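Local coordinates for protein yersinopine synthase (Yersinia pestis, PDB 6C4M) that catalyses the NADPH-dependent reductive condensation of pyruvate with an amino-acid-derived intermediate, the last step in making the metallophore yersinopine, at residues W105-L110 against L132-L137; D159-S164 against N217-A222; Y307-N312 against V423-Q428; E405-L410 against R429-F434. All coordinates share one frame; numbering follows the deposited sequence.

Contact 1: W105-L110 against L132-L137; sequences WQRLIL and LKSVIL
Strands 107-110 and 134-137 run parallel, their axes 4.7 Å apart, with Arg107 beside Ser134, Leu108 beside Val135, Ile109 beside Ile136 and Leu110 beside Leu137. Leu108 is gripped at both backbone ends: its N donates to Ser134 O, and its O accepts from Ile136 N at 2.9 Å. Leu110 N then donates to Ile136 O at 2.8 Å. Where the strands begin, Gln106 O takes two donors, Lys133 N at 2.7 Å and Ser134 N at 3.1 Å.

On one face, Arg107 sends its CG away from its own backbone N (chi1 175°), which lays the aliphatic chain across Ile136 and puts CD 3.7 Å from Ile136 CD1. Its guanidinium goes on to a salt bridge with Glu226, whose other carboxylate oxygen bonds Ser134 OG. Ile109 and Ile136 lie side by side on this face. On the other, Leu110 CD1 touches Leu137 CD2 at 3.6 Å, both chains pointing the same way. Leu132, just before its strand, crosses the Leu108 side chain at about a right angle, its CD1 against Leu108 CG.

With helix 117-121 between them, the strands form a beta-alpha-beta unit of the Rossmann-type NADP-binding domain; the side chain of Leu110 lies about 8 Å from the bound NADP.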
loop_
_atom_site.group_PDB
_atom_site.type_symbol
_atom_site.label_atom_id
_atom_site.label_comp_id
_atom_site.label_asym_id
_atom_site.label_seq_id
_atom_site.Cartn_x
_atom_site.Cartn_y
_atom_site.Cartn_z
ATOM N N TRP A 105 -34.623 33.312 -19.760
ATOM C CA TRP A 105 -33.758 32.151 -19.663
ATOM C C TRP A 105 -34.532 30.876 -19.979
ATOM O O TRP A 105 -35.586 30.612 -19.395
ATOM C CB TRP A 105 -33.145 32.046 -18.254
ATOM C CG TRP A 105 -32.472 33.306 -17.828
ATOM C CD1 TRP A 105 -32.922 34.210 -16.896
ATOM C CD2 TRP A 105 -31.250 33.842 -18.350
ATOM N NE1 TRP A 105 -32.037 35.261 -16.797
ATOM C CE2 TRP A 105 -31.008 35.065 -17.676
ATOM C CE3 TRP A 105 -30.321 33.395 -19.296
ATOM C CZ2 TRP A 105 -29.888 35.849 -17.932
ATOM C CZ3 TRP A 105 -29.203 34.173 -19.540
ATOM C CH2 TRP A 105 -29.003 35.389 -18.865
ATOM N N GLN A 106 -33.968 30.049 -20.856
ATOM C CA GLN A 106 -34.590 28.773 -21.198
ATOM C C GLN A 106 -33.878 27.563 -20.608
ATOM O O GLN A 106 -34.453 26.470 -20.606
ATOM C CB GLN A 106 -34.687 28.638 -22.712
ATOM C CG GLN A 106 -35.525 29.795 -23.275
ATOM C CD GLN A 106 -35.949 29.587 -24.701
ATOM O OE1 GLN A 106 -36.019 28.465 -25.177
ATOM N NE2 GLN A 106 -36.290 30.680 -25.374
ATOM N N ARG A 107 -32.675 27.737 -20.076
ATOM C CA ARG A 107 -31.933 26.640 -19.471
ATOM C C ARG A 107 -31.285 27.174 -18.204
ATOM O O ARG A 107 -30.634 28.230 -18.221
ATOM C CB ARG A 107 -30.900 26.083 -20.464
ATOM C CG ARG A 107 -30.009 25.025 -19.917
ATOM C CD ARG A 107 -28.883 24.722 -20.881
ATOM N NE ARG A 107 -29.332 24.144 -22.141
ATOM C CZ ARG A 107 -29.048 24.643 -23.344
ATOM N NH1 ARG A 107 -28.336 25.757 -23.470
ATOM N NH2 ARG A 107 -29.456 24.011 -24.437
ATOM N N LEU A 108 -31.541 26.482 -17.095
ATOM C CA LEU A 108 -30.800 26.671 -15.863
ATOM C C LEU A 108 -29.859 25.490 -15.656
ATOM O O LEU A 108 -30.247 24.327 -15.841
ATOM C CB LEU A 108 -31.717 26.785 -14.648
ATOM C CG LEU A 108 -32.813 27.835 -14.690
ATOM C CD1 LEU A 108 -33.523 27.826 -13.343
ATOM C CD2 LEU A 108 -32.236 29.204 -15.023
ATOM N N ILE A 109 -28.620 25.789 -15.291
ATOM C CA ILE A 109 -27.652 24.748 -14.943
ATOM C C ILE A 109 -27.274 24.948 -13.479
ATOM O O ILE A 109 -26.791 26.024 -13.092
ATOM C CB ILE A 109 -26.416 24.764 -15.858
ATOM C CG1 ILE A 109 -26.852 24.657 -17.341
ATOM C CG2 ILE A 109 -25.475 23.610 -15.448
ATOM C CD1 ILE A 109 -25.743 24.711 -18.370
ATOM N N LEU A 110 -27.523 23.926 -12.651
ATOM C CA LEU A 110 -27.163 23.990 -11.229
ATOM C C LEU A 110 -25.728 23.536 -11.102
ATOM O O LEU A 110 -25.424 22.355 -11.235
ATOM C CB LEU A 110 -28.096 23.146 -10.367
ATOM C CG LEU A 110 -29.405 23.869 -10.058
ATOM C CD1 LEU A 110 -30.414 22.955 -9.401
ATOM C CD2 LEU A 110 -29.131 25.001 -9.125
ATOM N N LEU A 132 -38.747 28.772 -19.644
ATOM C CA LEU A 132 -37.854 27.756 -19.118
ATOM C C LEU A 132 -38.141 26.405 -19.767
ATOM O O LEU A 132 -39.272 25.914 -19.722
ATOM C CB LEU A 132 -38.018 27.659 -17.599
ATOM C CG LEU A 132 -37.113 26.605 -16.947
ATOM C CD1 LEU A 132 -35.631 26.960 -17.141
ATOM C CD2 LEU A 132 -37.465 26.498 -15.464
ATOM N N LYS A 133 -37.104 25.795 -20.353
ATOM C CA LYS A 133 -37.214 24.478 -20.980
ATOM C C LYS A 133 -36.437 23.361 -20.281
ATOM O O LYS A 133 -36.812 22.188 -20.426
ATOM C CB LYS A 133 -36.705 24.527 -22.423
ATOM C CG LYS A 133 -37.389 25.526 -23.350
ATOM C CD LYS A 133 -36.874 25.299 -24.782
ATOM C CE LYS A 133 -37.868 24.523 -25.648
ATOM N NZ LYS A 133 -38.822 25.445 -26.368
ATOM N N SER A 134 -35.328 23.661 -19.605
ATOM C CA SER A 134 -34.517 22.589 -19.048
ATOM C C SER A 134 -33.782 23.041 -17.791
ATOM O O SER A 134 -33.373 24.201 -17.641
ATOM C CB SER A 134 -33.524 22.084 -20.083
ATOM O OG SER A 134 -32.642 23.129 -20.431
ATOM N N VAL A 135 -33.601 22.082 -16.892
ATOM C CA VAL A 135 -32.810 22.256 -15.695
ATOM C C VAL A 135 -31.794 21.125 -15.649
ATOM O O VAL A 135 -32.177 19.951 -15.619
ATOM C CB VAL A 135 -33.688 22.240 -14.440
ATOM C CG1 VAL A 135 -32.823 22.224 -13.214
ATOM C CG2 VAL A 135 -34.625 23.458 -14.447
ATOM N N ILE A 136 -30.514 21.475 -15.661
ATOM C CA ILE A 136 -29.431 20.499 -15.713
ATOM C C ILE A 136 -28.726 20.480 -14.366
ATOM O O ILE A 136 -28.361 21.532 -13.836
ATOM C CB ILE A 136 -28.448 20.820 -16.851
ATOM C CG1 ILE A 136 -29.201 20.857 -18.204
ATOM C CG2 ILE A 136 -27.333 19.788 -16.915
ATOM C CD1 ILE A 136 -28.386 21.386 -19.352
ATOM N N LEU A 137 -28.493 19.270 -13.841
ATOM C CA LEU A 137 -27.822 19.054 -12.558
ATOM C C LEU A 137 -26.373 18.658 -12.887
ATOM O O LEU A 137 -26.087 17.534 -13.324
ATOM C CB LEU A 137 -28.596 18.017 -11.748
ATOM C CG LEU A 137 -30.101 18.329 -11.574
ATOM C CD1 LEU A 137 -30.742 17.343 -10.639
ATOM C CD2 LEU A 137 -30.401 19.747 -11.118
#

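Contact 2: D159-S164 against N217-A222; sequences DVEVIS and NQWGNA
The Gln218 carboxamide sits edge-on to the backbone of Val160 and Val162, where strand 161-165 begins, and uses both its ends there. NE2 donates to Val160 O at 3.0 Å, with that oxygen almost exactly in the amide plane, and OE1 accepts from Val162 N at 2.8 Å along a nearly straight N-H (167°). Two bonds, to the loop residue Val160 and the strand residue Val162, hold the amide flat and fix its rotation. The side chain gets there by folding back: CG sits between its own backbone N and carbonyl carbon (chi1 67°), and the chain bends again at chi2, crossing Val162 at about a right angle.

Asn217 crosses Glu161 obliquely, its amide turned 68° from the carboxylate. Its ND2 comes to Glu161 OE2 from above the carboxylate plane, at 2.9 Å; Ser224 OG binds the same oxygen. The other end of the Asn217 amide, OD1, accepts from Asn221 N, tying the residue just after the type I turn from Asn217 to Gly220 back to its first residue.

Trp219 closes over the strand's start. Its CZ3 packs 3.6 Å from Glu161 CG, Asp159 O lies at the ring edge near its plane, and Gln218 CD sits above one face.

The turn leads from strand 203-217 into helix 225-235, which packs against Glu161, Ile163 and Asn217, while helix 144-154 meets Val162 and Gln218, and strand 134-137 flanks strand 161-165.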
loop_
_atom_site.group_PDB
_atom_site.type_symbol
_atom_site.label_atom_id
_atom_site.label_comp_id
_atom_site.label_asym_id
_atom_site.label_seq_id
_atom_site.Cartn_x
_atom_site.Cartn_y
_atom_site.Cartn_z
ATOM N N ASP A 159 -43.445 20.424 -17.604
ATOM C CA ASP A 159 -42.901 20.322 -18.964
ATOM C C ASP A 159 -41.376 20.358 -19.004
ATOM O O ASP A 159 -40.767 19.876 -19.978
ATOM C CB ASP A 159 -43.409 21.474 -19.843
ATOM C CG ASP A 159 -44.804 21.248 -20.383
ATOM O OD1 ASP A 159 -45.299 20.098 -20.334
ATOM O OD2 ASP A 159 -45.397 22.245 -20.870
ATOM N N VAL A 160 -40.748 20.994 -18.018
ATOM C CA VAL A 160 -39.308 21.247 -18.071
ATOM C C VAL A 160 -38.517 19.945 -17.988
ATOM O O VAL A 160 -38.828 19.046 -17.198
ATOM C CB VAL A 160 -38.914 22.221 -16.951
ATOM C CG1 VAL A 160 -37.377 22.373 -16.837
ATOM C CG2 VAL A 160 -39.572 23.556 -17.245
ATOM N N GLU A 161 -37.498 19.833 -18.840
ATOM C CA GLU A 161 -36.658 18.648 -18.880
ATOM C C GLU A 161 -35.611 18.707 -17.766
ATOM O O GLU A 161 -34.904 19.709 -17.619
ATOM C CB GLU A 161 -36.004 18.529 -20.263
ATOM C CG GLU A 161 -35.156 17.267 -20.454
ATOM C CD GLU A 161 -34.746 17.053 -21.915
ATOM O OE1 GLU A 161 -35.186 17.871 -22.768
ATOM O OE2 GLU A 161 -33.996 16.075 -22.207
ATOM N N VAL A 162 -35.552 17.654 -16.954
ATOM C CA VAL A 162 -34.604 17.563 -15.837
ATOM C C VAL A 162 -33.527 16.568 -16.227
ATOM O O VAL A 162 -33.832 15.415 -16.536
ATOM C CB VAL A 162 -35.289 17.136 -14.529
ATOM C CG1 VAL A 162 -34.275 16.993 -13.429
ATOM C CG2 VAL A 162 -36.348 18.163 -14.140
ATOM N N ILE A 163 -32.273 17.018 -16.233
ATOM C CA ILE A 163 -31.145 16.185 -16.616
ATOM C C ILE A 163 -30.143 16.141 -15.467
ATOM O O ILE A 163 -29.616 17.178 -15.043
ATOM C CB ILE A 163 -30.487 16.688 -17.912
ATOM C CG1 ILE A 163 -31.440 16.499 -19.108
ATOM C CG2 ILE A 163 -29.216 15.920 -18.181
ATOM C CD1 ILE A 163 -30.939 17.114 -20.371
ATOM N N SER A 164 -29.890 14.938 -14.966
ATOM C CA SER A 164 -28.807 14.647 -14.028
ATOM C C SER A 164 -27.567 14.124 -14.748
ATOM O O SER A 164 -27.644 13.143 -15.490
ATOM C CB SER A 164 -29.238 13.597 -13.009
ATOM O OG SER A 164 -29.982 14.145 -11.948
ATOM N N ASN A 217 -32.652 12.085 -18.450
ATOM C CA ASN A 217 -33.754 12.945 -18.056
ATOM C C ASN A 217 -34.845 12.082 -17.448
ATOM O O ASN A 217 -34.745 10.857 -17.401
ATOM C CB ASN A 217 -34.277 13.748 -19.242
ATOM C CG ASN A 217 -34.811 12.869 -20.349
ATOM O OD1 ASN A 217 -35.458 11.851 -20.100
ATOM N ND2 ASN A 217 -34.555 13.270 -21.580
ATOM N N GLN A 218 -35.866 12.733 -16.924
ATOM C CA GLN A 218 -36.861 11.993 -16.179
ATOM C C GLN A 218 -37.607 10.990 -17.042
ATOM O O GLN A 218 -38.209 10.061 -16.498
ATOM C CB GLN A 218 -37.852 12.955 -15.515
ATOM C CG GLN A 218 -38.783 13.762 -16.450
ATOM C CD GLN A 218 -38.234 15.145 -16.782
ATOM O OE1 GLN A 218 -37.076 15.302 -17.154
ATOM N NE2 GLN A 218 -39.067 16.163 -16.612
ATOM N N TRP A 219 -37.609 11.160 -18.365
ATOM C CA TRP A 219 -38.337 10.243 -19.233
ATOM C C TRP A 219 -37.468 9.090 -19.738
ATOM O O TRP A 219 -37.989 8.171 -20.375
ATOM C CB TRP A 219 -38.951 11.023 -20.421
ATOM C CG TRP A 219 -39.752 12.233 -19.973
ATOM C CD1 TRP A 219 -40.915 12.231 -19.258
ATOM C CD2 TRP A 219 -39.432 13.611 -20.203
ATOM N NE1 TRP A 219 -41.341 13.512 -19.036
ATOM C CE2 TRP A 219 -40.439 14.381 -19.589
ATOM C CE3 TRP A 219 -38.390 14.266 -20.869
ATOM C CZ2 TRP A 219 -40.440 15.774 -19.615
ATOM C CZ3 TRP A 219 -38.388 15.651 -20.899
ATOM C CH2 TRP A 219 -39.411 16.396 -20.267
ATOM N N GLY A 220 -36.168 9.096 -19.448
ATOM C CA GLY A 220 -35.280 8.124 -20.074
ATOM C C GLY A 220 -35.162 8.297 -21.577
ATOM O O GLY A 220 -34.757 7.362 -22.276
ATOM N N ASN A 221 -35.509 9.476 -22.089
ATOM C CA ASN A 221 -35.534 9.742 -23.531
ATOM C C ASN A 221 -34.132 10.138 -23.981
ATOM O O ASN A 221 -33.758 11.314 -23.896
ATOM C CB ASN A 221 -36.545 10.843 -23.882
ATOM C CG ASN A 221 -36.361 11.375 -25.315
ATOM O OD1 ASN A 221 -35.709 10.735 -26.168
ATOM N ND2 ASN A 221 -36.950 12.545 -25.589
ATOM N N ALA A 222 -33.369 9.164 -24.512
ATOM C CA ALA A 222 -31.997 9.424 -24.958
ATOM C C ALA A 222 -31.903 10.401 -26.127
ATOM O O ALA A 222 -30.850 11.024 -26.318
ATOM C CB ALA A 222 -31.311 8.128 -25.370
#

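Contact 3: Y307-N312 against V423-Q428; sequences YKRLLN and VMPTAQ
Helix segment 307-312 faces the start of helix 425-445, the closest alpha carbons being those of Tyr307 and Met424, 7.6 Å apart, with Met424 at the N-cap position. Met424 carries the apolar part of the meeting. Its chain runs extended to SD and then turns (chi3 83°), which brings the terminal methyl CE 3.5 Å from Tyr307 CD1, the two side chains crossing at about a right angle. SD itself lies 4.1 Å from Leu310 CD2.

Polar contact comes from Arg309, whose NE donates to Val423 O at 3.1 Å. The oxygen sits at the guanidinium edge, 15° out of its plane, and the N-H is somewhat bent (137°). The same guanidinium makes a salt bridge through NH2 with Asp306, whose OD2 takes the backbone N of Ala427 in the first turn of the helix.

Beyond the pair, Tyr307 OH bonds Asn257 O and its ring stands edge-to-face with Tyr258. Helix 401-419 fills in alongside, Ala417 meeting Leu310 and Met424.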
loop_
_atom_site.group_PDB
_atom_site.type_symbol
_atom_site.label_atom_id
_atom_site.label_comp_id
_atom_site.label_asym_id
_atom_site.label_seq_id
_atom_site.Cartn_x
_atom_site.Cartn_y
_atom_site.Cartn_z
ATOM N N TYR A 307 -26.139 0.865 -0.569
ATOM C CA TYR A 307 -26.715 1.559 -1.711
ATOM C C TYR A 307 -27.376 0.574 -2.667
ATOM O O TYR A 307 -28.416 0.873 -3.247
ATOM C CB TYR A 307 -25.647 2.369 -2.439
ATOM C CG TYR A 307 -25.119 3.611 -1.721
ATOM C CD1 TYR A 307 -25.912 4.369 -0.873
ATOM C CD2 TYR A 307 -23.819 4.039 -1.934
ATOM C CE1 TYR A 307 -25.416 5.522 -0.249
ATOM C CE2 TYR A 307 -23.314 5.184 -1.319
ATOM C CZ TYR A 307 -24.101 5.918 -0.474
ATOM O OH TYR A 307 -23.553 7.049 0.148
ATOM N N LYS A 308 -26.813 -0.618 -2.816
ATOM C CA LYS A 308 -27.483 -1.636 -3.617
ATOM C C LYS A 308 -28.861 -1.952 -3.049
ATOM O O LYS A 308 -29.841 -2.081 -3.804
ATOM C CB LYS A 308 -26.638 -2.897 -3.692
ATOM C CG LYS A 308 -27.360 -4.139 -4.180
ATOM C CD LYS A 308 -26.325 -5.281 -4.196
ATOM C CE LYS A 308 -26.897 -6.570 -4.708
ATOM N NZ LYS A 308 -28.077 -6.974 -3.923
ATOM N N ARG A 309 -28.952 -2.090 -1.723
ATOM C CA ARG A 309 -30.243 -2.323 -1.078
ATOM C C ARG A 309 -31.216 -1.197 -1.376
ATOM O O ARG A 309 -32.387 -1.443 -1.680
ATOM C CB ARG A 309 -30.080 -2.453 0.438
ATOM C CG ARG A 309 -30.569 -3.780 1.003
ATOM C CD ARG A 309 -30.377 -3.910 2.553
ATOM N NE ARG A 309 -29.006 -3.624 3.003
ATOM C CZ ARG A 309 -27.969 -4.439 2.837
ATOM N NH1 ARG A 309 -28.135 -5.604 2.225
ATOM N NH2 ARG A 309 -26.758 -4.089 3.275
ATOM N N LEU A 310 -30.754 0.052 -1.246
ATOM C CA LEU A 310 -31.635 1.198 -1.437
ATOM C C LEU A 310 -32.046 1.338 -2.891
ATOM O O LEU A 310 -33.231 1.508 -3.197
ATOM C CB LEU A 310 -30.944 2.479 -0.957
ATOM C CG LEU A 310 -31.731 3.778 -1.124
ATOM C CD1 LEU A 310 -33.064 3.687 -0.417
ATOM C CD2 LEU A 310 -30.934 4.969 -0.593
ATOM N N LEU A 311 -31.070 1.310 -3.797
ATOM C CA LEU A 311 -31.360 1.387 -5.224
ATOM C C LEU A 311 -32.315 0.282 -5.658
ATOM O O LEU A 311 -33.324 0.543 -6.328
ATOM C CB LEU A 311 -30.063 1.317 -6.007
ATOM C CG LEU A 311 -29.159 2.541 -5.898
ATOM C CD1 LEU A 311 -27.803 2.262 -6.514
ATOM C CD2 LEU A 311 -29.809 3.708 -6.596
ATOM N N ASN A 312 -32.011 -0.964 -5.288
ATOM C CA ASN A 312 -32.892 -2.067 -5.650
ATOM C C ASN A 312 -34.320 -1.808 -5.191
ATOM O O ASN A 312 -35.276 -2.080 -5.925
ATOM C CB ASN A 312 -32.377 -3.368 -5.053
ATOM C CG ASN A 312 -31.124 -3.884 -5.757
ATOM O OD1 ASN A 312 -30.603 -3.255 -6.673
ATOM N ND2 ASN A 312 -30.629 -5.005 -5.306
ATOM N N VAL A 423 -32.682 -1.013 5.528
ATOM C CA VAL A 423 -31.634 -0.791 6.522
ATOM C C VAL A 423 -30.309 -0.612 5.802
ATOM O O VAL A 423 -30.007 -1.337 4.843
ATOM C CB VAL A 423 -31.572 -1.947 7.543
ATOM C CG1 VAL A 423 -32.968 -2.191 8.120
ATOM C CG2 VAL A 423 -31.011 -3.197 6.923
ATOM N N MET A 424 -29.544 0.393 6.229
ATOM C CA MET A 424 -28.203 0.672 5.705
ATOM C C MET A 424 -27.231 0.748 6.887
ATOM O O MET A 424 -26.857 1.842 7.341
ATOM C CB MET A 424 -28.207 1.963 4.879
ATOM C CG MET A 424 -29.204 1.974 3.677
ATOM S SD MET A 424 -29.270 3.618 2.952
ATOM C CE MET A 424 -27.831 3.452 1.931
ATOM N N PRO A 425 -26.804 -0.402 7.421
ATOM C CA PRO A 425 -26.022 -0.378 8.672
ATOM C C PRO A 425 -24.699 0.335 8.545
ATOM O O PRO A 425 -24.239 0.932 9.519
ATOM C CB PRO A 425 -25.823 -1.864 9.001
ATOM C CG PRO A 425 -26.854 -2.575 8.253
ATOM C CD PRO A 425 -27.137 -1.774 7.015
ATOM N N THR A 426 -24.026 0.264 7.400
ATOM C CA THR A 426 -22.757 0.974 7.300
ATOM C C THR A 426 -22.994 2.474 7.245
ATOM O O THR A 426 -22.326 3.241 7.951
ATOM C CB THR A 426 -21.963 0.481 6.094
ATOM O OG1 THR A 426 -21.778 -0.924 6.241
ATOM C CG2 THR A 426 -20.620 1.130 6.028
ATOM N N ALA A 427 -23.965 2.913 6.430
ATOM C CA ALA A 427 -24.345 4.324 6.427
ATOM C C ALA A 427 -24.730 4.809 7.825
ATOM O O ALA A 427 -24.358 5.911 8.238
ATOM C CB ALA A 427 -25.509 4.559 5.466
ATOM N N GLN A 428 -25.468 3.995 8.566
ATOM C CA GLN A 428 -25.896 4.397 9.897
ATOM C C GLN A 428 -24.699 4.513 10.843
ATOM O O GLN A 428 -24.580 5.493 11.591
ATOM C CB GLN A 428 -26.921 3.383 10.392
ATOM C CG GLN A 428 -27.516 3.600 11.743
ATOM C CD GLN A 428 -28.581 2.552 12.020
ATOM O OE1 GLN A 428 -29.341 2.170 11.120
ATOM N NE2 GLN A 428 -28.624 2.058 13.250
#

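Contact 4: E405-L410 against R429-F434; sequences EDVHKL and RLLQRF
Val407 CG2 sits squarely over one face of the Phe434 ring, 3.8 Å from its centroid and only 3° off the normal, a CH-pi contact. The valine's other methyl, CG1, leans toward the rim and meets Phe434 CE2 at 3.7 Å. This is helix-to-helix packing in the alpha-helical part of the protein: helices 401-419 and 425-445 follow one another in the chain, and their segments here run 132° apart in direction, with axes 11.0 Å from each other.

Apolar side chains from both helices fill the space between them. Phe434 directs its CG away from its own backbone N (chi1 170°), holding the ring out to the valine, and Leu270 and Phe274 of helix 267-274 also touch it. Leu431 slides past Val407 in the opposite direction, while Leu410 crosses Leu431 obliquely. Next to Val407, Asp406 OD1 is hydrogen-bonded to ND1 of His260, the probable proton donor/acceptor.

Leu431 thus divides its two methyls between both partners: CD2 lies 3.9 Å from Val407 CG1, and CD1 lies 4.0 Å from Leu410 CG.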
loop_
_atom_site.group_PDB
_atom_site.type_symbol
_atom_site.label_atom_id
_atom_site.label_comp_id
_atom_site.label_asym_id
_atom_site.label_seq_id
_atom_site.Cartn_x
_atom_site.Cartn_y
_atom_site.Cartn_z
ATOM N N GLU A 405 -20.695 18.267 2.715
ATOM C CA GLU A 405 -21.548 17.888 1.580
ATOM C C GLU A 405 -21.896 16.401 1.629
ATOM O O GLU A 405 -23.048 16.011 1.373
ATOM C CB GLU A 405 -20.839 18.232 0.266
ATOM C CG GLU A 405 -20.741 19.754 -0.063
ATOM C CD GLU A 405 -19.861 20.039 -1.298
ATOM O OE1 GLU A 405 -19.635 19.110 -2.107
ATOM O OE2 GLU A 405 -19.381 21.187 -1.439
ATOM N N ASP A 406 -20.918 15.566 2.024
ATOM C CA ASP A 406 -21.086 14.113 2.023
ATOM C C ASP A 406 -22.025 13.679 3.130
ATOM O O ASP A 406 -22.828 12.755 2.956
ATOM C CB ASP A 406 -19.711 13.432 2.171
ATOM C CG ASP A 406 -18.690 13.974 1.169
ATOM O OD1 ASP A 406 -18.686 13.559 -0.021
ATOM O OD2 ASP A 406 -17.925 14.875 1.561
ATOM N N VAL A 407 -21.951 14.342 4.275
ATOM C CA VAL A 407 -22.874 14.041 5.348
ATOM C C VAL A 407 -24.301 14.368 4.925
ATOM O O VAL A 407 -25.216 13.555 5.102
ATOM C CB VAL A 407 -22.446 14.787 6.616
ATOM C CG1 VAL A 407 -23.485 14.687 7.673
ATOM C CG2 VAL A 407 -21.100 14.144 7.112
ATOM N N HIS A 408 -24.509 15.548 4.336
ATOM C CA HIS A 408 -25.846 15.902 3.860
ATOM C C HIS A 408 -26.356 14.885 2.836
ATOM O O HIS A 408 -27.472 14.368 2.953
ATOM C CB HIS A 408 -25.819 17.298 3.245
ATOM C CG HIS A 408 -25.614 18.400 4.229
ATOM N ND1 HIS A 408 -25.132 19.631 3.851
ATOM C CD2 HIS A 408 -25.827 18.470 5.566
ATOM C CE1 HIS A 408 -25.056 20.418 4.906
ATOM N NE2 HIS A 408 -25.455 19.732 5.967
ATOM N N LYS A 409 -25.528 14.541 1.853
ATOM C CA LYS A 409 -26.012 13.637 0.811
ATOM C C LYS A 409 -26.375 12.275 1.378
ATOM O O LYS A 409 -27.390 11.679 0.991
ATOM C CB LYS A 409 -24.968 13.491 -0.280
ATOM C CG LYS A 409 -24.799 14.734 -1.170
ATOM C CD LYS A 409 -23.552 14.539 -2.040
ATOM C CE LYS A 409 -23.117 15.805 -2.735
ATOM N NZ LYS A 409 -21.910 15.569 -3.581
ATOM N N LEU A 410 -25.561 11.770 2.313
ATOM C CA LEU A 410 -25.812 10.448 2.848
ATOM C C LEU A 410 -26.953 10.475 3.847
ATOM O O LEU A 410 -27.762 9.538 3.882
ATOM C CB LEU A 410 -24.515 9.892 3.474
ATOM C CG LEU A 410 -24.610 8.531 4.145
ATOM C CD1 LEU A 410 -25.060 7.520 3.116
ATOM C CD2 LEU A 410 -23.242 8.163 4.709
ATOM N N ARG A 429 -23.770 3.555 10.771
ATOM C CA ARG A 429 -22.590 3.599 11.621
ATOM C C ARG A 429 -21.744 4.819 11.304
ATOM O O ARG A 429 -21.308 5.536 12.221
ATOM C CB ARG A 429 -21.794 2.288 11.472
ATOM C CG ARG A 429 -20.302 2.372 11.836
ATOM C CD ARG A 429 -19.577 0.958 11.955
ATOM N NE ARG A 429 -19.242 0.361 10.656
ATOM C CZ ARG A 429 -19.992 -0.530 9.992
ATOM N NH1 ARG A 429 -21.144 -0.975 10.495
ATOM N NH2 ARG A 429 -19.583 -0.992 8.812
ATOM N N LEU A 430 -21.572 5.106 10.010
ATOM C CA LEU A 430 -20.786 6.260 9.577
ATOM C C LEU A 430 -21.395 7.570 10.061
ATOM O O LEU A 430 -20.674 8.483 10.477
ATOM C CB LEU A 430 -20.679 6.278 8.058
ATOM C CG LEU A 430 -19.894 5.202 7.336
ATOM C CD1 LEU A 430 -20.028 5.266 5.814
ATOM C CD2 LEU A 430 -18.429 5.330 7.735
ATOM N N LEU A 431 -22.714 7.719 9.964
ATOM C CA LEU A 431 -23.302 8.980 10.402
ATOM C C LEU A 431 -23.374 9.089 11.922
ATOM O O LEU A 431 -23.221 10.188 12.462
ATOM C CB LEU A 431 -24.687 9.149 9.776
ATOM C CG LEU A 431 -24.657 9.531 8.289
ATOM C CD1 LEU A 431 -26.064 9.586 7.704
ATOM C CD2 LEU A 431 -23.945 10.871 8.033
ATOM N N GLN A 432 -23.601 7.973 12.621
ATOM C CA GLN A 432 -23.529 7.983 14.077
ATOM C C GLN A 432 -22.166 8.451 14.541
ATOM O O GLN A 432 -22.056 9.237 15.486
ATOM C CB GLN A 432 -23.823 6.592 14.616
ATOM C CG GLN A 432 -25.254 6.174 14.497
ATOM C CD GLN A 432 -25.461 4.782 15.038
ATOM O OE1 GLN A 432 -24.498 4.031 15.210
ATOM N NE2 GLN A 432 -26.709 4.434 15.337
ATOM N N ARG A 433 -21.112 7.965 13.894
ATOM C CA ARG A 433 -19.760 8.320 14.300
ATOM C C ARG A 433 -19.509 9.800 14.057
ATOM O O ARG A 433 -18.987 10.504 14.927
ATOM C CB ARG A 433 -18.759 7.450 13.529
ATOM C CG ARG A 433 -17.309 7.612 13.920
ATOM C CD ARG A 433 -16.362 6.962 12.894
ATOM N NE ARG A 433 -16.494 5.502 12.780
ATOM C CZ ARG A 433 -16.322 4.829 11.646
ATOM N NH1 ARG A 433 -16.002 5.485 10.547
ATOM N NH2 ARG A 433 -16.448 3.498 11.601
ATOM N N PHE A 434 -19.891 10.293 12.867
ATOM C CA PHE A 434 -19.772 11.718 12.567
ATOM C C PHE A 434 -20.542 12.572 13.576
ATOM O O PHE A 434 -20.012 13.565 14.110
ATOM C CB PHE A 434 -20.305 12.030 11.156
ATOM C CG PHE A 434 -20.420 13.491 10.915
ATOM C CD1 PHE A 434 -19.282 14.225 10.635
ATOM C CD2 PHE A 434 -21.644 14.156 11.044
ATOM C CE1 PHE A 434 -19.349 15.578 10.431
ATOM C CE2 PHE A 434 -21.723 15.519 10.846
ATOM C CZ PHE A 434 -20.566 16.235 10.550
#

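In the fold
Contacts 1 and 2 are consecutive pieces of one sheet: strand 134-137 pairs with 161-165, Val135 N lying 2.8 Å from Glu161 O and Leu137 N 2.7 Å from Ile163 O. Contacts 3 and 4 share helix 425-445 and meet at Leu410, whose CD1 lies 3.4 Å from Tyr307 OH and 3.8 Å from Ala427 CB. The two groups stay apart, contact 1 being centred about 30 Å from contact 4. NADP lies nearer contact 1, about 8 Å from the Leu110 side chain, than contact 4, about 12 Å from that of Val407; the Ile163 side chain of contact 2 is about 14 Å from it. The side chains of Tyr307 and Leu410 come within about 8 and 9 Å of that of His260, the probable catalytic residue.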